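Octaprenyl-diphosphate synthase (Roseobacter denitrificans, PDB 4JXN) probably makes all-trans-octaprenyl diphosphate from farnesyl diphosphate and five molecules of isopentenyl diphosphate, supplying the precursor of the side chain of isoprenoid quinones in a magnesium-dependent reaction. Local coordinates at residues A[141-144]-A[145-149]; A[295-298]-A[299-303]. One frame throughout, in Å; residues are numbered along the deposited sequence.

Contact 1: residues A[141-144]-A[145-149]; sequences VLDI and LANAS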
# COMPACT_ATOMS: atom_id res chain seq x y z
N VAL A 141 -9.76 14.55 -6.60
CA VAL A 141 -8.40 14.05 -6.93
C VAL A 141 -8.11 12.75 -6.18
O VAL A 141 -7.32 11.91 -6.65
CB VAL A 141 -7.23 15.05 -6.65
CG1 VAL A 141 -7.53 16.43 -7.21
CG2 VAL A 141 -6.85 15.11 -5.18
N LEU A 142 -8.72 12.61 -5.01
CA LEU A 142 -8.57 11.42 -4.18
C LEU A 142 -9.23 10.27 -4.88
O LEU A 142 -8.68 9.17 -4.96
CB LEU A 142 -9.20 11.64 -2.80
CG LEU A 142 -8.30 12.42 -1.84
CD1 LEU A 142 -9.08 13.15 -0.75
CD2 LEU A 142 -7.27 11.47 -1.22
N ASP A 143 -10.43 10.52 -5.40
CA ASP A 143 -11.10 9.52 -6.20
C ASP A 143 -10.21 9.12 -7.36
O ASP A 143 -10.02 7.94 -7.61
CB ASP A 143 -12.44 10.02 -6.74
CG ASP A 143 -13.38 8.89 -7.12
OD1 ASP A 143 -13.63 8.00 -6.28
OD2 ASP A 143 -13.89 8.89 -8.26
N ILE A 144 -9.67 10.11 -8.06
CA ILE A 144 -8.87 9.87 -9.25
C ILE A 144 -7.66 9.00 -8.91
O ILE A 144 -7.43 7.98 -9.54
CB ILE A 144 -8.47 11.20 -9.92
CG1 ILE A 144 -9.72 11.83 -10.56
CG2 ILE A 144 -7.38 10.98 -10.96
CD1 ILE A 144 -9.55 13.27 -10.99
N LEU A 145 -6.93 9.37 -7.87
CA LEU A 145 -5.76 8.61 -7.43
C LEU A 145 -6.11 7.30 -6.73
O LEU A 145 -5.29 6.36 -6.72
CB LEU A 145 -4.86 9.48 -6.53
CG LEU A 145 -4.04 10.52 -7.30
CD1 LEU A 145 -3.47 11.55 -6.34
CD2 LEU A 145 -2.93 9.88 -8.14
N ALA A 146 -7.30 7.22 -6.12
CA ALA A 146 -7.76 5.96 -5.51
C ALA A 146 -8.07 4.95 -6.60
O ALA A 146 -7.65 3.81 -6.53
CB ALA A 146 -8.96 6.16 -4.61
N ASN A 147 -8.80 5.39 -7.63
CA ASN A 147 -9.09 4.50 -8.75
C ASN A 147 -7.87 4.12 -9.55
O ASN A 147 -7.77 3.00 -10.04
CB ASN A 147 -10.12 5.14 -9.67
CG ASN A 147 -11.43 5.41 -8.96
OD1 ASN A 147 -11.73 4.79 -7.93
ND2 ASN A 147 -12.21 6.34 -9.48
N ALA A 148 -6.93 5.04 -9.67
CA ALA A 148 -5.70 4.79 -10.40
C ALA A 148 -4.87 3.71 -9.69
O ALA A 148 -4.37 2.79 -10.33
CB ALA A 148 -4.90 6.07 -10.51
N SER A 149 -4.74 3.85 -8.38
CA SER A 149 -4.03 2.89 -7.54
C SER A 149 -4.66 1.53 -7.68
O SER A 149 -3.98 0.51 -7.63
CB SER A 149 -4.13 3.31 -6.07
OG SER A 149 -5.45 3.09 -5.60
O HOH W 1 -12.85 5.52 -5.51

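Contact 2: residues A[295-298]-A[299-303]; sequences TSVV and ARTQA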
# COMPACT_ATOMS: atom_id res chain seq x y z
N THR A 295 5.46 -2.57 -34.11
CA THR A 295 5.35 -2.05 -32.74
C THR A 295 5.76 -0.59 -32.68
O THR A 295 5.16 0.21 -31.96
CB THR A 295 6.19 -2.87 -31.76
OG1 THR A 295 5.72 -4.22 -31.75
CG2 THR A 295 6.09 -2.30 -30.35
N SER A 296 6.81 -0.26 -33.43
CA SER A 296 7.22 1.12 -33.64
C SER A 296 6.05 1.98 -34.10
O SER A 296 5.92 3.12 -33.68
CB SER A 296 8.34 1.18 -34.69
OG SER A 296 9.43 0.36 -34.35
N VAL A 297 5.21 1.42 -34.96
CA VAL A 297 4.08 2.15 -35.53
C VAL A 297 3.03 2.43 -34.46
O VAL A 297 2.45 3.51 -34.43
CB VAL A 297 3.48 1.38 -36.73
CG1 VAL A 297 2.09 1.88 -37.10
CG2 VAL A 297 4.41 1.48 -37.94
N VAL A 298 2.79 1.46 -33.59
CA VAL A 298 1.82 1.66 -32.50
C VAL A 298 2.33 2.72 -31.53
O VAL A 298 1.57 3.62 -31.14
CB VAL A 298 1.48 0.35 -31.77
CG1 VAL A 298 0.61 0.60 -30.56
CG2 VAL A 298 0.77 -0.58 -32.73
N ALA A 299 3.61 2.63 -31.19
CA ALA A 299 4.28 3.70 -30.43
C ALA A 299 4.03 5.09 -31.03
O ALA A 299 3.53 5.99 -30.36
CB ALA A 299 5.77 3.44 -30.32
N ARG A 300 4.38 5.26 -32.30
CA ARG A 300 4.24 6.55 -32.97
C ARG A 300 2.77 7.03 -33.01
O ARG A 300 2.49 8.23 -32.87
CB ARG A 300 4.84 6.49 -34.37
CG ARG A 300 6.36 6.33 -34.38
CD ARG A 300 6.95 6.51 -35.77
NE ARG A 300 6.88 5.29 -36.55
CZ ARG A 300 7.87 4.40 -36.68
NH1 ARG A 300 9.04 4.60 -36.09
NH2 ARG A 300 7.68 3.31 -37.41
N THR A 301 1.85 6.08 -33.15
CA THR A 301 0.42 6.37 -33.28
C THR A 301 -0.20 6.87 -31.97
O THR A 301 -1.00 7.80 -31.95
CB THR A 301 -0.32 5.11 -33.80
OG1 THR A 301 0.07 4.86 -35.16
CG2 THR A 301 -1.82 5.27 -33.72
N GLN A 302 0.18 6.23 -30.88
CA GLN A 302 -0.24 6.69 -29.56
C GLN A 302 0.35 8.04 -29.21
O GLN A 302 -0.32 8.89 -28.63
CB GLN A 302 0.19 5.67 -28.53
CG GLN A 302 -0.56 4.36 -28.67
CD GLN A 302 -1.89 4.38 -27.96
OE1 GLN A 302 -2.22 5.31 -27.23
NE2 GLN A 302 -2.67 3.34 -28.17
N ALA A 303 1.61 8.26 -29.56
CA ALA A 303 2.24 9.56 -29.36
C ALA A 303 1.55 10.68 -30.16
O ALA A 303 1.44 11.81 -29.70
CB ALA A 303 3.71 9.50 -29.72

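Contact 1: residues A[141-144]-A[145-149]
Two successive turns of helix 139-162, part of the all-helical isoprenoid synthase fold and of its subunit interface, join D143 to N147 along one flank. The i to i+4 pair is tied three ways. N147 N gives D143 O a bond of 2.8 Å, the amide ND2 reaches D143 OD2 in a weak one of 3.3 Å, and a water donates to D143 OD1 and to N147 OD1, 2.8 Å from the latter. At chi1 -158° CG of D143 stands beside its own carbonyl carbon, and the carboxylate projects outward next to the amide of N147. Carboxylate and amide planes stand 78° apart, with OD2 facing ND2 and OD1 taking the water. N147 OD1 also accepts from Q131 NE2 of the second subunit, which fixes which way round the amide sits. With an alanine here the glutamine of the second subunit is likely to lose its acceptor, and the bridging water one of its two anchors. Elsewhere the packing is mostly apolar: L142 and A146 meet F130 of the second subunit, I144 lies on helix 170-196, and L145 touches M133 of helix 116-134 and T82 of helix 75-94. L145 N bonds V141 O at 2.8 Å, and L145 CB lies 3.5 Å from V141 O.

Contact 2: residues A[295-298]-A[299-303]
T301 and V297 meet one turn apart on helix 291-309, where V297 O accepts two bonds from the same residue. T301 N donates the usual helical bond, 2.9 Å to V297 O, and T301 OG1 adds a second at 2.8 Å to V297 O. The two donors come from opposite faces of the carbonyl plane, the hydroxyl standing 35° out of it. The hydroxyl is brought there by chi1 of -69°, which sets OG1 beside the backbone N and anti to the carbonyl carbon; a threonine on an exposed helix flank thus returns its polar group to its own backbone. Next to it R300 runs back along the helix over the preceding turn. Its chain bends at chi3 (-83°), laying one face of the guanidinium above S296 O, which lies 3.7 Å from the plane and over its centre. S296 O is already the acceptor of R300 N, and NH2 of R300 comes 3.5 Å from S296 CB and 3.8 Å from V297 CG2. V297, R300 and T301 are all exposed and make up the solvent side.

The packed side is formed by T295, S296 and A299, all buried and covered by helices 200-224 and 248-254. A299 N gives T295 O a bond of 3.0 Å, and the small A299 CB lies 3.4 Å from S296 O. The hydroxyls of T295 and S296 are bonded to the carbonyls of A291 and L292, one turn earlier, so the buried face hides its polar groups against its own backbone. T295 and A299 pack on I219 of helix 200-224, S296 on L223 of the same helix, and T295 and V298 on M248 of helix 248-254, the opposite flank facing solvent.

How the contacts relate
Both contacts are i to i+4 pairings within single helices, contact 1 on helix 139-162 and contact 2 on helix 291-309, and they hold no element in common. Their centres lie 27 Å apart and their nearest atoms about 17 Å, without touching. Contact 1 is largely buried, enclosed by helices of its own chain and by the second subunit, and its D143-N147 pair looks outward from the helix, to a water and the partner chain. Contact 2 is touched by no other chain and is half surface: its hydroxyls bond back to helix carbonyls, while an arginine lies along the exposed flank.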